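Local coordinates for protein arginine kinase (Anthopleura japonica, PDB 4RF6) that catalyses the reversible transfer of a phosphoryl group from ATP to L-arginine, giving phosphoarginine and ADP, with two phosphagen kinase units in tandem on one chain, at residues H106-L120 against R339-Y352. Residues are numbered along the deposited sequence; the frame is centred on the assembly and turned at random.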
loop_
_atom_site.group_PDB
_atom_site.type_symbol
_atom_site.label_atom_id
_atom_site.label_comp_id
_atom_site.label_asym_id
_atom_site.label_seq_id
_atom_site.Cartn_x
_atom_site.Cartn_y
_atom_site.Cartn_z
ATOM N N HIS A 106 -15.522 -7.105 -32.740
ATOM C CA HIS A 106 -14.777 -7.159 -31.486
ATOM C C HIS A 106 -14.886 -8.545 -30.844
ATOM O O HIS A 106 -15.959 -9.154 -30.849
ATOM C CB HIS A 106 -15.303 -6.086 -30.526
ATOM C CG HIS A 106 -14.708 -6.145 -29.151
ATOM N ND1 HIS A 106 -13.545 -5.485 -28.810
ATOM C CD2 HIS A 106 -15.125 -6.774 -28.025
ATOM C CE1 HIS A 106 -13.269 -5.709 -27.538
ATOM N NE2 HIS A 106 -14.211 -6.492 -27.039
ATOM N N ASN A 107 -13.782 -9.050 -30.301
ATOM C CA ASN A 107 -13.831 -10.310 -29.568
ATOM C C ASN A 107 -13.547 -10.141 -28.077
ATOM O O ASN A 107 -12.533 -9.561 -27.692
ATOM C CB ASN A 107 -12.885 -11.344 -30.187
ATOM C CG ASN A 107 -13.295 -11.737 -31.592
ATOM O OD1 ASN A 107 -14.207 -12.542 -31.782
ATOM N ND2 ASN A 107 -12.628 -11.163 -32.586
ATOM N N SER A 108 -14.461 -10.640 -27.249
ATOM C CA SER A 108 -14.303 -10.608 -25.800
ATOM C C SER A 108 -13.597 -11.873 -25.333
ATOM O O SER A 108 -13.718 -12.917 -25.970
ATOM C CB SER A 108 -15.667 -10.512 -25.130
ATOM O OG SER A 108 -16.387 -9.394 -25.602
ATOM N N ASP A 109 -12.865 -11.777 -24.225
ATOM C CA ASP A 109 -12.200 -12.938 -23.643
ATOM C C ASP A 109 -11.916 -12.682 -22.170
ATOM O O ASP A 109 -10.990 -11.946 -21.815
ATOM C CB ASP A 109 -10.912 -13.285 -24.405
ATOM C CG ASP A 109 -10.246 -14.557 -23.894
ATOM O OD1 ASP A 109 -10.814 -15.221 -22.996
ATOM O OD2 ASP A 109 -9.151 -14.891 -24.402
ATOM N N MET A 110 -12.730 -13.303 -21.322
ATOM C CA MET A 110 -12.612 -13.161 -19.880
ATOM C C MET A 110 -12.156 -14.465 -19.228
ATOM O O MET A 110 -12.568 -14.784 -18.110
ATOM C CB MET A 110 -13.941 -12.699 -19.281
ATOM C CG MET A 110 -14.238 -11.223 -19.499
ATOM S SD MET A 110 -13.124 -10.147 -18.578
ATOM C CE MET A 110 -13.731 -10.410 -16.917
ATOM N N ASN A 111 -11.313 -15.217 -19.931
ATOM C CA ASN A 111 -10.693 -16.412 -19.364
ATOM C C ASN A 111 -9.276 -16.099 -18.901
ATOM O O ASN A 111 -8.354 -16.026 -19.716
ATOM C CB ASN A 111 -10.673 -17.561 -20.380
ATOM C CG ASN A 111 -10.284 -18.890 -19.753
ATOM O OD1 ASN A 111 -9.588 -18.937 -18.736
ATOM N ND2 ASN A 111 -10.732 -19.981 -20.360
ATOM N N PRO A 112 -9.098 -15.934 -17.580
ATOM C CA PRO A 112 -7.815 -15.548 -16.981
ATOM C C PRO A 112 -6.707 -16.561 -17.245
ATOM O O PRO A 112 -5.537 -16.206 -17.153
ATOM C CB PRO A 112 -8.132 -15.501 -15.481
ATOM C CG PRO A 112 -9.298 -16.408 -15.311
ATOM C CD PRO A 112 -10.117 -16.213 -16.553
ATOM N N ALA A 113 -7.068 -17.801 -17.563
ATOM C CA ALA A 113 -6.078 -18.836 -17.864
ATOM C C ALA A 113 -5.372 -18.580 -19.199
ATOM O O ALA A 113 -4.343 -19.193 -19.495
ATOM C CB ALA A 113 -6.728 -20.210 -17.857
ATOM N N HIS A 114 -5.938 -17.690 -20.011
ATOM C CA HIS A 114 -5.331 -17.325 -21.289
ATOM C C HIS A 114 -4.220 -16.296 -21.094
ATOM O O HIS A 114 -3.459 -15.991 -22.021
ATOM C CB HIS A 114 -6.389 -16.785 -22.256
ATOM C CG HIS A 114 -7.344 -17.826 -22.752
ATOM N ND1 HIS A 114 -8.349 -17.545 -23.652
ATOM C CD2 HIS A 114 -7.440 -19.150 -22.479
ATOM C CE1 HIS A 114 -9.030 -18.648 -23.906
ATOM N NE2 HIS A 114 -8.497 -19.636 -23.208
ATOM N N VAL A 115 -4.135 -15.763 -19.878
ATOM C CA VAL A 115 -3.095 -14.801 -19.528
ATOM C C VAL A 115 -1.893 -15.515 -18.916
ATOM O O VAL A 115 -2.042 -16.352 -18.026
ATOM C CB VAL A 115 -3.630 -13.714 -18.564
ATOM C CG1 VAL A 115 -2.485 -12.940 -17.923
ATOM C CG2 VAL A 115 -4.580 -12.770 -19.300
ATOM N N LYS A 116 -0.704 -15.191 -19.409
ATOM C CA LYS A 116 0.521 -15.766 -18.869
ATOM C C LYS A 116 1.282 -14.655 -18.162
ATOM O O LYS A 116 1.967 -13.853 -18.801
ATOM C CB LYS A 116 1.365 -16.371 -19.992
ATOM C CG LYS A 116 0.593 -17.330 -20.900
ATOM C CD LYS A 116 -0.083 -18.433 -20.088
ATOM C CE LYS A 116 -0.635 -19.551 -20.974
ATOM N NZ LYS A 116 -1.938 -19.206 -21.614
ATOM N N ALA A 117 1.148 -14.595 -16.840
ATOM C CA ALA A 117 1.710 -13.481 -16.081
ATOM C C ALA A 117 2.337 -13.897 -14.759
ATOM O O ALA A 117 1.744 -13.695 -13.695
ATOM C CB ALA A 117 0.643 -12.425 -15.840
ATOM N N PRO A 118 3.544 -14.476 -14.815
ATOM C CA PRO A 118 4.289 -14.737 -13.580
ATOM C C PRO A 118 4.576 -13.415 -12.873
ATOM O O PRO A 118 4.996 -12.470 -13.545
ATOM C CB PRO A 118 5.602 -15.338 -14.086
ATOM C CG PRO A 118 5.298 -15.859 -15.455
ATOM C CD PRO A 118 4.261 -14.938 -16.018
ATOM N N ASP A 119 4.363 -13.352 -11.558
ATOM C CA ASP A 119 4.472 -12.096 -10.804
ATOM C C ASP A 119 5.770 -11.323 -11.083
ATOM O O ASP A 119 6.868 -11.816 -10.813
ATOM C CB ASP A 119 4.312 -12.360 -9.303
ATOM C CG ASP A 119 3.994 -11.095 -8.516
ATOM O OD1 ASP A 119 3.640 -10.070 -9.140
ATOM O OD2 ASP A 119 4.089 -11.137 -7.273
ATOM N N LEU A 120 5.630 -10.116 -11.626
ATOM C CA LEU A 120 6.772 -9.324 -12.098
ATOM C C LEU A 120 7.732 -8.885 -10.998
ATOM O O LEU A 120 8.953 -8.936 -11.172
ATOM C CB LEU A 120 6.288 -8.078 -12.850
ATOM C CG LEU A 120 5.721 -8.305 -14.245
ATOM C CD1 LEU A 120 5.148 -7.028 -14.841
ATOM C CD2 LEU A 120 6.795 -8.884 -15.148
ATOM N N ARG A 339 -9.763 -0.252 -26.044
ATOM C CA ARG A 339 -10.836 -1.077 -25.490
ATOM C C ARG A 339 -11.622 -1.811 -26.576
ATOM O O ARG A 339 -12.293 -2.813 -26.309
ATOM C CB ARG A 339 -11.812 -0.219 -24.685
ATOM C CG ARG A 339 -11.221 0.428 -23.456
ATOM C CD ARG A 339 -12.288 1.153 -22.653
ATOM N NE ARG A 339 -11.731 1.706 -21.426
ATOM C CZ ARG A 339 -11.403 2.983 -21.263
ATOM N NH1 ARG A 339 -11.598 3.850 -22.248
ATOM N NH2 ARG A 339 -10.892 3.393 -20.107
ATOM N N LEU A 340 -11.564 -1.288 -27.795
ATOM C CA LEU A 340 -12.235 -1.921 -28.925
ATOM C C LEU A 340 -11.210 -2.521 -29.871
ATOM O O LEU A 340 -10.287 -1.829 -30.319
ATOM C CB LEU A 340 -13.111 -0.915 -29.679
ATOM C CG LEU A 340 -14.547 -0.752 -29.181
ATOM C CD1 LEU A 340 -15.235 0.438 -29.848
ATOM C CD2 LEU A 340 -15.328 -2.030 -29.429
ATOM N N GLY A 341 -11.358 -3.810 -30.165
ATOM C CA GLY A 341 -10.485 -4.461 -31.127
ATOM C C GLY A 341 -9.455 -5.356 -30.470
ATOM O O GLY A 341 -8.629 -5.965 -31.151
ATOM N N LEU A 342 -9.493 -5.421 -29.141
ATOM C CA LEU A 342 -8.647 -6.349 -28.397
ATOM C C LEU A 342 -9.443 -6.903 -27.231
ATOM O O LEU A 342 -10.325 -6.228 -26.700
ATOM C CB LEU A 342 -7.358 -5.677 -27.913
ATOM C CG LEU A 342 -7.381 -4.849 -26.626
ATOM C CD1 LEU A 342 -5.968 -4.450 -26.232
ATOM C CD2 LEU A 342 -8.254 -3.615 -26.778
ATOM N N SER A 343 -9.157 -8.140 -26.844
ATOM C CA SER A 343 -9.914 -8.770 -25.773
ATOM C C SER A 343 -9.424 -8.282 -24.414
ATOM O O SER A 343 -8.375 -7.639 -24.321
ATOM C CB SER A 343 -9.787 -10.290 -25.855
ATOM O OG SER A 343 -8.461 -10.702 -25.575
ATOM N N GLU A 344 -10.188 -8.581 -23.368
ATOM C CA GLU A 344 -9.769 -8.270 -22.005
ATOM C C GLU A 344 -8.456 -8.983 -21.706
ATOM O O GLU A 344 -7.548 -8.413 -21.095
ATOM C CB GLU A 344 -10.838 -8.701 -21.004
ATOM C CG GLU A 344 -12.129 -7.896 -21.067
ATOM C CD GLU A 344 -13.065 -8.368 -22.159
ATOM O OE1 GLU A 344 -12.657 -9.240 -22.959
ATOM O OE2 GLU A 344 -14.209 -7.864 -22.213
ATOM N N VAL A 345 -8.362 -10.233 -22.151
ATOM C CA VAL A 345 -7.136 -11.020 -22.013
ATOM C C VAL A 345 -5.957 -10.331 -22.695
ATOM O O VAL A 345 -4.866 -10.239 -22.126
ATOM C CB VAL A 345 -7.316 -12.443 -22.580
ATOM C CG1 VAL A 345 -5.966 -13.076 -22.930
ATOM C CG2 VAL A 345 -8.072 -13.314 -21.591
ATOM N N GLN A 346 -6.183 -9.851 -23.914
ATOM C CA GLN A 346 -5.135 -9.184 -24.683
ATOM C C GLN A 346 -4.696 -7.872 -24.037
ATOM O O GLN A 346 -3.506 -7.539 -24.023
ATOM C CB GLN A 346 -5.596 -8.938 -26.120
ATOM C CG GLN A 346 -5.552 -10.177 -27.002
ATOM C CD GLN A 346 -6.078 -9.923 -28.404
ATOM O OE1 GLN A 346 -7.054 -9.194 -28.594
ATOM N NE2 GLN A 346 -5.429 -10.524 -29.396
ATOM N N CYS A 347 -5.660 -7.130 -23.504
ATOM C CA CYS A 347 -5.359 -5.892 -22.795
ATOM C C CYS A 347 -4.429 -6.157 -21.608
ATOM O O CYS A 347 -3.414 -5.475 -21.435
ATOM C CB CYS A 347 -6.652 -5.215 -22.326
ATOM S SG CYS A 347 -6.382 -3.656 -21.451
ATOM N N VAL A 348 -4.774 -7.157 -20.801
ATOM C CA VAL A 348 -3.959 -7.533 -19.644
ATOM C C VAL A 348 -2.563 -8.015 -20.051
ATOM O O VAL A 348 -1.563 -7.673 -19.409
ATOM C CB VAL A 348 -4.664 -8.609 -18.789
ATOM C CG1 VAL A 348 -3.759 -9.094 -17.683
ATOM C CG2 VAL A 348 -5.973 -8.064 -18.205
ATOM N N GLN A 349 -2.490 -8.808 -21.115
ATOM C CA GLN A 349 -1.203 -9.343 -21.553
ATOM C C GLN A 349 -0.299 -8.226 -22.070
ATOM O O GLN A 349 0.902 -8.207 -21.778
ATOM C CB GLN A 349 -1.389 -10.414 -22.630
ATOM C CG GLN A 349 -0.181 -11.342 -22.799
ATOM C CD GLN A 349 0.060 -12.218 -21.578
ATOM O OE1 GLN A 349 -0.696 -13.151 -21.310
ATOM N NE2 GLN A 349 1.107 -11.911 -20.824
ATOM N N ASP A 350 -0.875 -7.293 -22.829
ATOM C CA ASP A 350 -0.125 -6.123 -23.290
ATOM C C ASP A 350 0.355 -5.309 -22.090
ATOM O O ASP A 350 1.477 -4.800 -22.070
ATOM C CB ASP A 350 -0.990 -5.234 -24.188
ATOM C CG ASP A 350 -1.249 -5.842 -25.551
ATOM O OD1 ASP A 350 -0.592 -6.849 -25.883
ATOM O OD2 ASP A 350 -2.109 -5.298 -26.286
ATOM N N MET A 351 -0.517 -5.196 -21.095
ATOM C CA MET A 351 -0.226 -4.450 -19.878
ATOM C C MET A 351 0.948 -5.080 -19.155
ATOM O O MET A 351 1.866 -4.394 -18.694
ATOM C CB MET A 351 -1.437 -4.487 -18.955
ATOM C CG MET A 351 -1.520 -3.304 -18.044
ATOM S SD MET A 351 -1.860 -1.843 -19.039
ATOM C CE MET A 351 -0.873 -0.678 -18.126
ATOM N N TYR A 352 0.899 -6.403 -19.050
ATOM C CA TYR A 352 1.945 -7.173 -18.398
ATOM C C TYR A 352 3.259 -7.093 -19.176
ATOM O O TYR A 352 4.319 -6.821 -18.600
ATOM C CB TYR A 352 1.499 -8.634 -18.271
ATOM C CG TYR A 352 2.542 -9.538 -17.665
ATOM C CD1 TYR A 352 2.688 -9.632 -16.288
ATOM C CD2 TYR A 352 3.386 -10.297 -18.468
ATOM C CE1 TYR A 352 3.640 -10.458 -15.727
ATOM C CE2 TYR A 352 4.352 -11.123 -17.911
ATOM C CZ TYR A 352 4.471 -11.195 -16.540
ATOM O OH TYR A 352 5.425 -12.011 -15.975
HETATM O O HOH W 1 -15.133 -7.511 -24.432
HETATM O O HOH W 2 -8.019 -13.362 -26.238
#
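Gln349 meets Lys116 with both ends of its amide, and the pair illustrates how a helix can hold an irregular chain by its backbone. OE1 of Gln349 accepts from Lys116 N at 2.8 Å in the carbonyl plane, on a lone pair, while NE2 returns a bond to Lys116 O from above that carbonyl's plane. CG of Gln349 stands opposite the backbone N, and the bend at chi2 (66°) then lays the amide alongside the backbone of Lys116. One helical turn earlier, Val345 pushes CG2 against the Asp109 carboxylate and CG1 toward Val115 CG2, the two valine side chains running antiparallel past one another. Asp109 is itself held by an Asx turn to Asn111 N and by His114 ND1, which lies on the syn lone pair of OD2.

At the helix start, Glu344 OE1 takes Asp109 N almost straight (178°, 2.8 Å), while its OE2 pairs with Arg136; the Met110 side chain lies at about a right angle to that of Glu344, its SD 3.5 Å from Glu344 CG. Ser343, in a capping box with Gln346, brings CB to 3.5 Å from Asp109 CB. Further out, Gly341 N points in the ring plane at His106 ND1, an equally straight bond of 3.1 Å.

The far end belongs to Tyr352. Ala117 CA sits over one ring face, 3.7 Å from the centroid, Leu120 CG approaches CE1, and Tyr352 OH donates to Pro118 O in a short bond of 2.5 Å, in the carbonyl plane and at the edge of the ring. Helix 344-370, entered through a capping box, thus holds the long loop between helix 86-96 and strand 127-136 beside the antiparallel sheet of the phosphagen kinase catalytic domain.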